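Local coordinates for galactose-binding-like protein (Bacteroides thetaiotaomicron, PDB 7M1B), which probably binds carbohydrate as a SusE-like protein of a gut bacterium, with a potential degradative capacity suggested for its family, at residues 137-142 / 156-161; 126-131 / 164-169; 112-117 / 188-193; 312-317 / 343-348; 117-122 / 195-200. One frame throughout, in Å; residues are numbered along the deposited sequence.

Interaction 1 (137-142 / 156-161)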
# COMPACT_ATOMS: atom_id res chain seq x y z
N TYR A 137 -0.03 -20.99 21.42
CA TYR A 137 0.05 -19.65 21.98
C TYR A 137 1.49 -19.36 22.37
O TYR A 137 2.08 -19.99 23.21
CB TYR A 137 -0.94 -19.45 23.12
CG TYR A 137 -1.06 -18.08 23.74
CD1 TYR A 137 -1.93 -17.14 23.21
CD2 TYR A 137 -0.31 -17.71 24.85
CE1 TYR A 137 -2.06 -15.87 23.75
CE2 TYR A 137 -0.45 -16.46 25.43
CZ TYR A 137 -1.35 -15.54 24.90
OH TYR A 137 -1.43 -14.28 25.44
N LEU A 138 2.12 -18.42 21.63
CA LEU A 138 3.54 -18.13 21.73
C LEU A 138 3.65 -16.67 22.18
O LEU A 138 2.64 -15.96 22.02
CB LEU A 138 4.19 -18.39 20.35
CG LEU A 138 4.13 -19.85 19.86
CD1 LEU A 138 4.66 -19.91 18.41
CD2 LEU A 138 4.97 -20.79 20.76
N ILE A 139 4.75 -16.34 22.89
CA ILE A 139 5.08 -14.99 23.38
C ILE A 139 6.47 -14.64 22.86
O ILE A 139 7.45 -15.34 23.14
CB ILE A 139 5.04 -15.01 24.93
CG1 ILE A 139 3.88 -15.88 25.45
CG2 ILE A 139 4.95 -13.58 25.53
CD1 ILE A 139 2.51 -15.28 25.24
N PHE A 140 6.52 -13.57 22.07
CA PHE A 140 7.80 -13.19 21.52
C PHE A 140 8.32 -11.98 22.27
O PHE A 140 7.61 -10.98 22.35
CB PHE A 140 7.62 -12.86 20.04
CG PHE A 140 7.29 -14.04 19.15
CD1 PHE A 140 6.02 -14.61 19.13
CD2 PHE A 140 8.26 -14.59 18.31
CE1 PHE A 140 5.71 -15.66 18.27
CE2 PHE A 140 7.96 -15.63 17.44
CZ PHE A 140 6.69 -16.16 17.41
N ASP A 141 9.54 -12.08 22.84
CA ASP A 141 10.13 -10.95 23.54
C ASP A 141 11.25 -10.41 22.65
O ASP A 141 12.20 -11.15 22.37
CB ASP A 141 10.74 -11.36 24.89
CG ASP A 141 9.69 -11.69 25.93
OD1 ASP A 141 8.72 -10.88 26.05
OD2 ASP A 141 9.82 -12.76 26.59
N VAL A 142 11.15 -9.14 22.23
CA VAL A 142 12.10 -8.63 21.23
C VAL A 142 12.93 -7.49 21.85
O VAL A 142 12.32 -6.46 22.34
CB VAL A 142 11.43 -8.14 19.93
CG1 VAL A 142 12.48 -7.60 18.97
CG2 VAL A 142 10.61 -9.24 19.27
N THR A 156 6.74 -7.14 23.14
CA THR A 156 6.28 -8.50 23.35
C THR A 156 5.02 -8.74 22.51
O THR A 156 4.03 -8.01 22.64
CB THR A 156 6.07 -8.83 24.84
OG1 THR A 156 7.29 -8.47 25.50
CG2 THR A 156 5.79 -10.30 25.01
N GLU A 157 5.11 -9.73 21.61
CA GLU A 157 3.97 -10.17 20.81
C GLU A 157 3.31 -11.40 21.40
O GLU A 157 3.97 -12.43 21.79
CB GLU A 157 4.44 -10.45 19.36
CG GLU A 157 3.32 -10.68 18.36
CD GLU A 157 2.54 -9.43 17.98
OE1 GLU A 157 2.92 -8.37 18.51
OE2 GLU A 157 1.55 -9.55 17.15
N TYR A 158 1.96 -11.38 21.41
CA TYR A 158 1.18 -12.49 21.94
C TYR A 158 0.22 -13.01 20.87
O TYR A 158 -0.75 -12.32 20.53
CB TYR A 158 0.34 -12.05 23.15
CG TYR A 158 1.12 -11.50 24.32
CD1 TYR A 158 1.39 -10.15 24.44
CD2 TYR A 158 1.52 -12.34 25.35
CE1 TYR A 158 2.08 -9.64 25.53
CE2 TYR A 158 2.21 -11.85 26.45
CZ TYR A 158 2.49 -10.50 26.54
OH TYR A 158 3.18 -10.03 27.63
N THR A 159 0.49 -14.22 20.34
CA THR A 159 -0.14 -14.59 19.09
C THR A 159 -0.38 -16.10 19.09
O THR A 159 0.38 -16.87 19.68
CB THR A 159 0.73 -14.12 17.90
OG1 THR A 159 0.08 -14.47 16.67
CG2 THR A 159 2.10 -14.76 17.91
N SER A 160 -1.48 -16.55 18.42
CA SER A 160 -1.47 -17.97 18.10
C SER A 160 -1.72 -18.24 16.60
O SER A 160 -2.07 -19.37 16.24
CB SER A 160 -2.48 -18.71 19.01
OG SER A 160 -3.79 -18.21 18.69
N VAL A 161 -1.52 -17.24 15.71
CA VAL A 161 -1.84 -17.52 14.31
C VAL A 161 -0.85 -18.53 13.74
O VAL A 161 0.23 -18.76 14.32
CB VAL A 161 -1.97 -16.23 13.48
CG1 VAL A 161 -3.11 -15.36 14.01
CG2 VAL A 161 -0.65 -15.46 13.40
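A beta hairpin forms this contact: strands 138-144 and 155-159 run antiparallel, their short axes 4.6 Å apart. Leu138 with Thr159 and Phe140 with Glu157 are the hydrogen-bonded pairs, Ile139 with Tyr158 and Asp141 with Thr156 the non-hydrogen-bonded ones. The bond from Leu138 N to Thr159 O, 3.0 Å, is almost straight at 177°, whereas in the Phe140-Glu157 pair the bond from Glu157 N to Phe140 O is bent to 147°. One face of the hairpin carries Leu138, Phe140, Glu157 and Thr159. Here the CB atoms of Phe140 and Glu157 sit 4.0 Å apart, and the methyl CG2 of Thr159 approaches Phe140 CE1 at 3.7 Å. A flat hydrocarbon ring suits this inward side, since Phe140 also meets Phe166 edge-to-face and Leu138 packs on Ile164 of strand 163-168. Glu157 bends at its second torsion and leads its carboxylate away from the pair, where OE1 bonds to His155. The other face holds Ile139, Tyr158, Asp141 and Thr156. Ile139 CG2 is wedged between Tyr158 and the threonine, 3.4 Å from Thr156 CG2, which is tight for two methyls. Tyr137, lying just before the strand, has CG anti to its backbone N (chi1 -175°), a turn that carries its hydroxyl to 3.5 Å from Tyr158 CD2. Asp141 divides its carboxylate: OD2 makes a salt bridge with Arg183 of the adjoining strand, while OD1 accepts the hydroxyl of Thr156 OG1 at 2.9 Å, nearly in line with its own C-O bond.

Interaction 2 (126-131 / 164-169)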
# COMPACT_ATOMS: atom_id res chain seq x y z
N ILE A 126 11.81 -3.75 12.12
CA ILE A 126 11.99 -5.09 11.62
C ILE A 126 10.63 -5.78 11.54
O ILE A 126 9.67 -5.40 12.24
CB ILE A 126 12.98 -5.88 12.51
CG1 ILE A 126 12.52 -5.84 13.97
CG2 ILE A 126 14.40 -5.36 12.31
CD1 ILE A 126 13.27 -6.87 14.87
N TYR A 127 10.58 -6.75 10.64
CA TYR A 127 9.42 -7.61 10.49
C TYR A 127 9.84 -9.02 10.90
O TYR A 127 10.79 -9.56 10.34
CB TYR A 127 8.89 -7.56 9.06
CG TYR A 127 7.79 -8.52 8.73
CD1 TYR A 127 6.53 -8.38 9.32
CD2 TYR A 127 8.00 -9.57 7.84
CE1 TYR A 127 5.51 -9.25 9.02
CE2 TYR A 127 6.97 -10.47 7.55
CZ TYR A 127 5.72 -10.29 8.14
OH TYR A 127 4.67 -11.18 7.94
N ILE A 128 9.11 -9.60 11.85
CA ILE A 128 9.44 -10.93 12.38
C ILE A 128 8.38 -11.92 11.92
O ILE A 128 7.20 -11.65 12.11
CB ILE A 128 9.52 -10.89 13.91
CG1 ILE A 128 10.69 -10.02 14.35
CG2 ILE A 128 9.68 -12.31 14.44
CD1 ILE A 128 10.70 -9.67 15.82
N HIS A 129 8.79 -13.02 11.28
CA HIS A 129 7.83 -14.02 10.83
C HIS A 129 8.32 -15.43 11.17
O HIS A 129 9.52 -15.72 11.14
CB HIS A 129 7.39 -13.86 9.37
CG HIS A 129 8.48 -13.69 8.38
ND1 HIS A 129 8.69 -14.58 7.33
CD2 HIS A 129 9.40 -12.70 8.25
CE1 HIS A 129 9.70 -14.14 6.59
NE2 HIS A 129 10.16 -13.00 7.15
N THR A 130 7.37 -16.29 11.52
CA THR A 130 7.69 -17.70 11.78
C THR A 130 6.45 -18.54 11.57
O THR A 130 5.42 -17.98 11.21
CB THR A 130 8.42 -17.89 13.12
OG1 THR A 130 9.03 -19.18 13.11
CG2 THR A 130 7.51 -17.70 14.31
N THR A 131 6.59 -19.86 11.80
CA THR A 131 5.50 -20.80 11.58
C THR A 131 5.03 -21.45 12.88
O THR A 131 5.78 -21.63 13.86
CB THR A 131 5.88 -21.84 10.51
OG1 THR A 131 4.74 -22.67 10.24
CG2 THR A 131 7.04 -22.69 10.97
N ILE A 164 2.82 -16.44 11.53
CA ILE A 164 3.07 -15.39 12.51
C ILE A 164 3.82 -14.31 11.77
O ILE A 164 4.72 -14.69 11.07
CB ILE A 164 3.88 -15.93 13.69
CG1 ILE A 164 2.98 -16.89 14.52
CG2 ILE A 164 4.46 -14.84 14.58
CD1 ILE A 164 3.71 -17.65 15.62
N GLY A 165 3.43 -13.07 11.95
CA GLY A 165 4.13 -11.94 11.31
C GLY A 165 3.80 -10.66 12.08
O GLY A 165 2.62 -10.36 12.29
N PHE A 166 4.81 -9.94 12.56
CA PHE A 166 4.54 -8.71 13.32
C PHE A 166 5.73 -7.79 13.19
O PHE A 166 6.80 -8.28 12.82
CB PHE A 166 4.22 -8.98 14.80
CG PHE A 166 5.31 -9.69 15.58
CD1 PHE A 166 5.50 -11.07 15.46
CD2 PHE A 166 6.16 -8.98 16.43
CE1 PHE A 166 6.52 -11.70 16.18
CE2 PHE A 166 7.19 -9.60 17.11
CZ PHE A 166 7.35 -10.97 17.00
N THR A 167 5.57 -6.50 13.53
CA THR A 167 6.64 -5.55 13.29
C THR A 167 6.96 -4.81 14.58
O THR A 167 6.10 -4.62 15.45
CB THR A 167 6.33 -4.53 12.19
OG1 THR A 167 5.36 -3.61 12.70
CG2 THR A 167 5.82 -5.19 10.94
N LEU A 168 8.21 -4.37 14.67
CA LEU A 168 8.59 -3.36 15.63
C LEU A 168 9.09 -2.17 14.83
O LEU A 168 9.94 -2.36 13.95
CB LEU A 168 9.83 -3.81 16.39
CG LEU A 168 9.65 -4.69 17.60
CD1 LEU A 168 9.68 -6.15 17.17
CD2 LEU A 168 10.80 -4.38 18.55
N ARG A 169 8.69 -0.96 15.22
CA ARG A 169 9.09 0.24 14.50
C ARG A 169 9.69 1.21 15.51
O ARG A 169 9.87 0.86 16.68
CB ARG A 169 7.89 0.80 13.71
CG ARG A 169 7.42 -0.12 12.59
CD ARG A 169 6.77 0.68 11.50
NE ARG A 169 5.77 -0.19 10.90
CZ ARG A 169 5.86 -0.76 9.72
NH1 ARG A 169 6.87 -0.48 8.90
NH2 ARG A 169 4.84 -1.50 9.32
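Ile128 lies across one face of the Phe166 ring, with its CB 4.0 Å from the ring centroid and 22° off the normal, a CH-pi contact. The branched chain straddles the ring: CG2 reaches Phe166 CE1 at 3.7 Å, and CD1 reaches the CE2 side. Phe166 CG stands between its backbone N and carbonyl carbon (chi1 59°), which swings the ring over its isoleucine partner. Farther along this apolar face, Leu168 CD1 touches Ile128 CD1 at 3.9 Å, and Thr130 and Ile164 lie side by side with Thr130 CG2 against the isoleucine's CD1. Beta-branched and aromatic residues suit a face that packs on Phe140 and Val142 of strand 138-144.

On the other face Tyr127 leans over the neighbouring strand. Thr167 CG2 meets its ring edge, 3.6 Å from Tyr127 CD1, while Tyr127 OH comes 3.5 Å from Gly165 CA. A CB on Gly165 would collide with that hydroxyl, so the missing side chain makes room for it. Six backbone bonds tie the strands, Ile128 N to Phe166 O being the straightest at 176°. Five successive residue pairs thus form regular antiparallel pairing in a three-stranded sheet, its apolar face packed on a second sheet as in a beta sandwich.

Interaction 3 (112-117 / 188-193)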
# COMPACT_ATOMS: atom_id res chain seq x y z
N THR A 112 10.04 -24.86 17.28
CA THR A 112 9.81 -24.69 15.85
C THR A 112 9.80 -23.19 15.55
O THR A 112 10.37 -22.79 14.54
CB THR A 112 8.48 -25.31 15.40
OG1 THR A 112 8.66 -26.72 15.53
CG2 THR A 112 8.16 -25.05 13.94
N ALA A 113 9.21 -22.41 16.47
CA ALA A 113 9.13 -20.96 16.21
C ALA A 113 10.51 -20.30 16.10
O ALA A 113 10.73 -19.54 15.18
CB ALA A 113 8.29 -20.24 17.24
N ILE A 114 11.40 -20.61 17.04
CA ILE A 114 12.75 -20.02 17.03
C ILE A 114 13.59 -20.57 15.87
O ILE A 114 14.39 -19.85 15.28
CB ILE A 114 13.45 -20.14 18.40
CG1 ILE A 114 14.49 -19.04 18.64
CG2 ILE A 114 14.10 -21.52 18.56
CD1 ILE A 114 13.95 -17.62 18.75
N GLU A 115 13.34 -21.84 15.49
CA GLU A 115 14.13 -22.51 14.47
C GLU A 115 13.80 -22.04 13.05
O GLU A 115 14.69 -21.94 12.20
CB GLU A 115 14.16 -24.02 14.66
CG GLU A 115 14.94 -24.40 15.90
CD GLU A 115 14.95 -25.89 16.21
OE1 GLU A 115 14.77 -26.71 15.25
OE2 GLU A 115 15.09 -26.24 17.46
N GLU A 116 12.53 -21.70 12.81
CA GLU A 116 12.05 -21.31 11.50
C GLU A 116 11.96 -19.78 11.36
O GLU A 116 11.43 -19.30 10.36
CB GLU A 116 10.69 -21.95 11.25
CG GLU A 116 10.76 -23.49 11.24
CD GLU A 116 11.52 -23.99 10.02
OE1 GLU A 116 11.30 -23.44 8.89
OE2 GLU A 116 12.34 -24.89 10.21
N ILE A 117 12.44 -19.01 12.36
CA ILE A 117 12.17 -17.58 12.42
C ILE A 117 12.95 -16.92 11.29
O ILE A 117 14.03 -17.44 10.94
CB ILE A 117 12.53 -16.98 13.81
CG1 ILE A 117 11.82 -15.59 14.03
CG2 ILE A 117 14.05 -16.94 14.13
CD1 ILE A 117 12.08 -15.02 15.42
N ASN A 188 8.19 -22.68 29.29
CA ASN A 188 9.32 -23.05 28.44
C ASN A 188 9.85 -21.76 27.78
O ASN A 188 9.05 -20.85 27.65
CB ASN A 188 8.89 -24.09 27.38
CG ASN A 188 8.30 -25.35 27.96
OD1 ASN A 188 8.92 -25.95 28.82
ND2 ASN A 188 7.12 -25.72 27.52
N GLN A 189 11.16 -21.65 27.48
CA GLN A 189 11.73 -20.47 26.77
C GLN A 189 12.91 -20.85 25.88
O GLN A 189 13.78 -21.60 26.34
CB GLN A 189 12.38 -19.49 27.76
CG GLN A 189 11.77 -18.08 27.70
CD GLN A 189 12.64 -17.09 28.43
OE1 GLN A 189 13.24 -17.40 29.46
NE2 GLN A 189 12.73 -15.89 27.89
N SER A 190 13.00 -20.21 24.69
CA SER A 190 13.90 -20.66 23.63
C SER A 190 15.30 -20.09 23.86
O SER A 190 15.45 -19.22 24.72
CB SER A 190 13.35 -20.33 22.26
OG SER A 190 13.40 -18.92 22.06
N GLU A 191 16.31 -20.57 23.10
CA GLU A 191 17.57 -19.84 22.92
C GLU A 191 17.26 -18.53 22.20
O GLU A 191 16.24 -18.45 21.51
CB GLU A 191 18.57 -20.65 22.08
CG GLU A 191 17.96 -21.28 20.82
CD GLU A 191 17.27 -22.65 20.86
OE1 GLU A 191 16.22 -22.81 21.58
OE2 GLU A 191 17.75 -23.56 20.14
N GLU A 192 18.14 -17.53 22.37
CA GLU A 192 18.05 -16.24 21.75
C GLU A 192 18.43 -16.37 20.27
O GLU A 192 19.42 -17.02 19.91
CB GLU A 192 19.00 -15.22 22.39
CG GLU A 192 18.63 -14.85 23.82
CD GLU A 192 19.65 -13.98 24.55
OE1 GLU A 192 20.84 -14.02 24.16
OE2 GLU A 192 19.25 -13.27 25.50
N TYR A 193 17.64 -15.73 19.41
CA TYR A 193 18.06 -15.48 18.04
C TYR A 193 18.61 -14.06 17.94
O TYR A 193 17.93 -13.11 18.30
CB TYR A 193 16.88 -15.73 17.10
CG TYR A 193 17.17 -15.52 15.63
CD1 TYR A 193 17.66 -16.54 14.84
CD2 TYR A 193 16.91 -14.28 15.04
CE1 TYR A 193 17.92 -16.34 13.49
CE2 TYR A 193 17.15 -14.06 13.69
CZ TYR A 193 17.66 -15.09 12.92
OH TYR A 193 17.90 -14.84 11.61
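Ile114 and Ile117 both turn CG1 anti to the backbone N (chi1 -154° and -161°), and these torsions present their branches to segment 188-193, with Ile114 bent again at chi2. Ile114 CG1 comes 3.4 Å from Glu191 O, and its CD1 lies 3.9 Å from Tyr193 CB. The same CD1 sits 3.6 Å from Ser190 OG, so the isoleucine is held by packing against the 190-193 chain; no hydrogen bond spans the two segments.

Ile117 uses its other branch. Its CG2 rests over the centre of the Tyr193 ring, 3.7 Å from the centroid and 13° off the normal, a well-centred CH-pi contact. The tyrosine CG, anti to its own backbone N, extends the ring toward the isoleucine and offers it a broad flat surface.

Small and polar Ser190 suits the tight place beside Ile114: its hydroxyl donates to Glu191 O at 2.9 Å and also receives Val182 N, which satisfies a buried polar group. The chain of Glu191 doubles back so that OE1 approaches Ile114 CG2 at 3.9 Å. Its OE2 lies 4.6 Å from Glu115 OE2, like charges not in contact, whose mutual effect is probably slightly unfavourable.

Replacing Ile114 by an alanine would probably open a gap beside Ser190 and Glu191 O and take from Tyr193 CB the methyl CD1 that packs on it.

The contact lays the end of helix 109-115 against the loop leading into strand 193-197. Ile114 also packs on Val182 of strand 176-183 and Ile117 on Ile128 of strand 125-131, so the helix end and the residues just after it touch both sheets.

Interaction 4 (312-317 / 343-348)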
# COMPACT_ATOMS: atom_id res chain seq x y z
N LYS A 312 -2.51 -8.69 -2.75
CA LYS A 312 -3.08 -7.47 -2.21
C LYS A 312 -2.09 -6.77 -1.27
O LYS A 312 -1.44 -7.40 -0.39
CB LYS A 312 -4.40 -7.74 -1.49
CG LYS A 312 -5.19 -6.47 -1.21
CD LYS A 312 -6.56 -6.74 -0.62
CE LYS A 312 -6.57 -6.58 0.86
NZ LYS A 312 -7.96 -6.74 1.39
N LEU A 313 -1.96 -5.44 -1.49
CA LEU A 313 -0.99 -4.65 -0.73
C LEU A 313 -1.59 -3.64 0.24
O LEU A 313 -0.86 -3.22 1.16
CB LEU A 313 -0.11 -3.84 -1.71
CG LEU A 313 0.47 -4.62 -2.89
CD1 LEU A 313 1.26 -3.67 -3.80
CD2 LEU A 313 1.37 -5.82 -2.49
N ALA A 314 -2.83 -3.16 0.04
CA ALA A 314 -3.40 -2.11 0.89
C ALA A 314 -4.90 -2.04 0.63
O ALA A 314 -5.36 -2.35 -0.48
CB ALA A 314 -2.81 -0.75 0.55
N ASP A 315 -5.63 -1.74 1.71
CA ASP A 315 -7.02 -1.32 1.63
C ASP A 315 -7.00 0.16 1.93
O ASP A 315 -6.32 0.63 2.89
CB ASP A 315 -7.86 -2.01 2.71
CG ASP A 315 -7.96 -3.50 2.50
OD1 ASP A 315 -8.50 -3.94 1.45
OD2 ASP A 315 -7.60 -4.21 3.43
N CYS A 316 -7.78 0.90 1.13
CA CYS A 316 -7.67 2.34 1.20
C CYS A 316 -9.04 2.98 1.18
O CYS A 316 -9.88 2.59 0.34
CB CYS A 316 -6.91 2.88 -0.01
SG CYS A 316 -5.24 2.20 -0.24
N GLU A 317 -9.20 4.03 1.96
CA GLU A 317 -10.42 4.87 1.90
C GLU A 317 -10.06 6.35 1.92
O GLU A 317 -9.44 6.85 2.88
CB GLU A 317 -11.38 4.49 3.06
CG GLU A 317 -12.62 5.41 3.03
CD GLU A 317 -13.76 5.04 3.94
OE1 GLU A 317 -13.56 4.10 4.70
OE2 GLU A 317 -14.82 5.67 3.90
N PHE A 343 -1.61 7.16 2.30
CA PHE A 343 -1.99 5.79 2.63
C PHE A 343 -0.75 4.94 2.88
O PHE A 343 0.19 4.98 2.10
CB PHE A 343 -2.78 5.15 1.44
CG PHE A 343 -4.03 5.94 1.13
CD1 PHE A 343 -5.17 5.73 1.90
CD2 PHE A 343 -4.03 7.01 0.25
CE1 PHE A 343 -6.32 6.48 1.67
CE2 PHE A 343 -5.18 7.75 0.02
CZ PHE A 343 -6.31 7.53 0.76
N GLU A 344 -0.79 4.05 3.90
CA GLU A 344 0.37 3.22 4.23
C GLU A 344 0.10 1.80 3.74
O GLU A 344 -1.07 1.37 3.59
CB GLU A 344 0.60 3.12 5.75
CG GLU A 344 0.67 4.46 6.42
CD GLU A 344 1.14 4.39 7.84
OE1 GLU A 344 1.15 3.31 8.38
OE2 GLU A 344 1.50 5.45 8.38
N PHE A 345 1.18 1.14 3.32
CA PHE A 345 1.04 -0.22 2.85
C PHE A 345 1.21 -1.20 3.98
O PHE A 345 1.84 -0.87 4.99
CB PHE A 345 2.14 -0.60 1.87
CG PHE A 345 1.88 -0.02 0.52
CD1 PHE A 345 0.83 -0.56 -0.27
CD2 PHE A 345 2.52 1.13 0.07
CE1 PHE A 345 0.53 0.01 -1.49
CE2 PHE A 345 2.24 1.65 -1.18
CZ PHE A 345 1.24 1.08 -1.95
N LEU A 346 0.71 -2.42 3.72
CA LEU A 346 0.93 -3.51 4.67
C LEU A 346 2.44 -3.82 4.78
O LEU A 346 3.16 -3.62 3.80
CB LEU A 346 0.08 -4.75 4.32
CG LEU A 346 -1.44 -4.58 4.20
CD1 LEU A 346 -2.01 -5.71 3.34
CD2 LEU A 346 -2.13 -4.56 5.57
N ALA A 347 2.93 -4.18 6.00
CA ALA A 347 4.32 -4.63 6.19
C ALA A 347 4.60 -6.01 5.56
O ALA A 347 5.70 -6.27 5.04
CB ALA A 347 4.72 -4.58 7.65
N ASP A 348 3.59 -6.88 5.54
CA ASP A 348 3.81 -8.26 5.13
C ASP A 348 3.56 -8.37 3.63
O ASP A 348 2.70 -9.10 3.18
CB ASP A 348 2.95 -9.16 6.02
CG ASP A 348 1.48 -8.77 6.00
OD1 ASP A 348 1.17 -7.57 5.77
OD2 ASP A 348 0.64 -9.67 6.17
O HOH W 1 -3.78 2.26 3.15
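Direct hydrogen bonding between these segments comes down to Leu346 N donating to Leu313 O, 3.1 Å long and nearly straight at 172°. A water bridges the backbones, donating to Asp315 O at 3.0 Å and to Glu344 O at 2.9 Å.

Packing does the rest, partly apolar and partly round the aromatic rings. Phe345 CD1 meets Leu313 CB and Ala314 CB, each at 3.7 Å; the small alanine leaves room for the ring, which is turned so that Leu313 O lies at its edge. Phe343 approaches Cys316 obliquely, its CD1 3.8 Å from Cys316 CB, and the sulfur SG stands 4.7 Å from the ring centroid in a sulfur-aromatic contact. Glu317 O lies in the plane of this ring, 3.4 Å from Phe343 CE1, facing its slightly positive C-H rim. An alanine in place of Phe343 would probably leave Cys316 SG without its aromatic partner and open a gap beside Glu317 O.

Within segment 312-317, Lys312 NZ salt-bridges Asp315 OD1 at 2.9 Å.

In this beta-rich domain, probably of galactose-binding-like type, Leu313 and Ala314 form a classic beta bulge in strand 311-317 opposite Val294 of strand 292-297, while Phe343 and Phe345 meet Phe271 of strand 256-274.

Interaction 5 (117-122 / 195-200)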
# COMPACT_ATOMS: atom_id res chain seq x y z
N ILE A 117 12.44 -19.01 12.36
CA ILE A 117 12.17 -17.58 12.42
C ILE A 117 12.95 -16.92 11.29
O ILE A 117 14.03 -17.44 10.94
CB ILE A 117 12.53 -16.98 13.81
CG1 ILE A 117 11.82 -15.59 14.03
CG2 ILE A 117 14.05 -16.94 14.13
CD1 ILE A 117 12.08 -15.02 15.42
N GLU A 118 12.31 -15.90 10.69
CA GLU A 118 12.95 -15.01 9.75
C GLU A 118 12.73 -13.58 10.24
O GLU A 118 11.65 -13.26 10.74
CB GLU A 118 12.51 -15.24 8.28
CG GLU A 118 13.31 -14.47 7.25
CD GLU A 118 13.06 -14.85 5.81
OE1 GLU A 118 12.64 -16.01 5.54
OE2 GLU A 118 13.33 -14.00 4.94
N VAL A 119 13.78 -12.75 10.17
CA VAL A 119 13.67 -11.37 10.60
C VAL A 119 14.22 -10.51 9.46
O VAL A 119 15.38 -10.66 9.01
CB VAL A 119 14.46 -11.14 11.89
CG1 VAL A 119 14.24 -9.76 12.50
CG2 VAL A 119 14.16 -12.23 12.95
N ASN A 120 13.36 -9.64 8.93
CA ASN A 120 13.76 -8.82 7.79
C ASN A 120 13.61 -7.35 8.13
O ASN A 120 12.75 -6.96 8.92
CB ASN A 120 12.85 -9.05 6.58
CG ASN A 120 12.68 -10.50 6.21
OD1 ASN A 120 11.55 -10.95 5.98
ND2 ASN A 120 13.78 -11.20 6.06
N PRO A 121 14.38 -6.45 7.47
CA PRO A 121 14.13 -5.02 7.68
C PRO A 121 12.75 -4.64 7.15
O PRO A 121 12.25 -5.21 6.17
CB PRO A 121 15.20 -4.35 6.81
CG PRO A 121 16.18 -5.41 6.41
CD PRO A 121 15.49 -6.76 6.56
N THR A 122 12.15 -3.66 7.85
CA THR A 122 10.98 -2.95 7.33
C THR A 122 11.15 -1.45 7.63
O THR A 122 12.15 -1.02 8.25
CB THR A 122 9.64 -3.49 7.89
OG1 THR A 122 8.53 -2.94 7.15
CG2 THR A 122 9.46 -3.19 9.37
N THR A 195 20.27 -10.99 15.44
CA THR A 195 20.53 -10.55 14.08
C THR A 195 20.88 -9.06 14.11
O THR A 195 20.39 -8.33 14.99
CB THR A 195 19.37 -10.90 13.12
OG1 THR A 195 19.70 -10.55 11.77
CG2 THR A 195 18.09 -10.17 13.47
N THR A 196 21.77 -8.66 13.19
CA THR A 196 22.06 -7.24 13.00
C THR A 196 21.45 -6.79 11.67
O THR A 196 21.75 -7.40 10.65
CB THR A 196 23.57 -6.96 12.97
OG1 THR A 196 24.09 -7.34 14.24
CG2 THR A 196 23.90 -5.52 12.60
N LEU A 197 20.54 -5.81 11.71
CA LEU A 197 19.82 -5.43 10.49
C LEU A 197 19.71 -3.91 10.41
O LEU A 197 19.63 -3.24 11.43
CB LEU A 197 18.39 -6.00 10.44
CG LEU A 197 18.30 -7.53 10.35
CD1 LEU A 197 16.85 -8.00 10.60
CD2 LEU A 197 18.82 -8.03 9.00
N THR A 198 19.69 -3.40 9.17
CA THR A 198 19.38 -2.00 8.97
C THR A 198 17.93 -1.82 8.57
O THR A 198 17.53 -2.35 7.54
CB THR A 198 20.30 -1.44 7.87
OG1 THR A 198 21.67 -1.67 8.26
CG2 THR A 198 20.05 0.04 7.57
N PRO A 199 17.13 -1.06 9.34
CA PRO A 199 15.77 -0.70 8.94
C PRO A 199 15.71 -0.06 7.57
O PRO A 199 16.66 0.67 7.14
CB PRO A 199 15.32 0.29 10.04
CG PRO A 199 16.06 -0.21 11.24
CD PRO A 199 17.45 -0.50 10.67
N LEU A 200 14.58 -0.32 6.89
CA LEU A 200 14.41 0.35 5.62
C LEU A 200 14.06 1.83 5.78
O LEU A 200 13.43 2.26 6.74
CB LEU A 200 13.25 -0.31 4.86
CG LEU A 200 13.41 -1.82 4.58
CD1 LEU A 200 12.30 -2.30 3.66
CD2 LEU A 200 14.77 -2.12 3.92
O HOH W 2 17.75 -11.74 10.15
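Strands 118-122 and 195-197 run nearly parallel, 17° apart in direction, but 8.1 Å between axes is too wide for sheet pairing, and the backbones join directly just beyond, where Leu200 N donates to Thr122 O at 2.9 Å. That bond is bent to 143°, and the donor stands well above the carbonyl plane.

Leucine and valine fill the wider part. Leu197 CD1 reaches across to Val119 CG1 at 3.7 Å and also lies 3.4 Å from Val119 O; its CG, anti to the carbonyl carbon (chi1 -66°), directs this branch across the space between the strands. The methyl CG2 of Thr195 meets the same valine branch at 4.0 Å. Thr195 thus serves two purposes, since its OG1 shares a water with Val119 O, and that water donates to the carbonyl at 2.8 Å.

Pro121 packs where the chains converge. Its CB is 3.2 Å from Thr198 O and 3.7 Å from Leu200 CD2, and proline, with no N-H to satisfy, suits the outer edge of its sheet, its ring turned to pack on Thr198 and Leu200. On the far side of strand 118-122, Asn120 ND2 bonds to Glu118 OE2 while its OD1 receives His129 NE2.

Strand 118-122 borders the sheet it forms with 125-131, Val119 packing on Ile126 and Ile128, whereas 193-197 borders the other sheet beside 176-183; the contact closes one margin between those sheets.

Interactions 1, 2, 3 and 5 belong to one two-sheet domain, while interaction 4 lies in the other domain. Interactions 1 and 2, centres about 10 Å apart, face each other across the sandwich: Phe140 CB meets Phe166 CZ at 3.6 Å. Interaction 3 adjoins this core at the helix, Ala113 O probably accepting a hydrogen bond from Thr130 OG1 at 2.7 Å, and shares Ile117 with interaction 5. Interactions 2 and 5 use neighbouring strands of one sheet. Interaction 4 reaches the first domain through its loop: Ala347 CB lies 3.5 Å from Thr167 CG2, and Asp348 CB 3.3 Å from Tyr127 OH, so interaction 2 also lines the interdomain boundary.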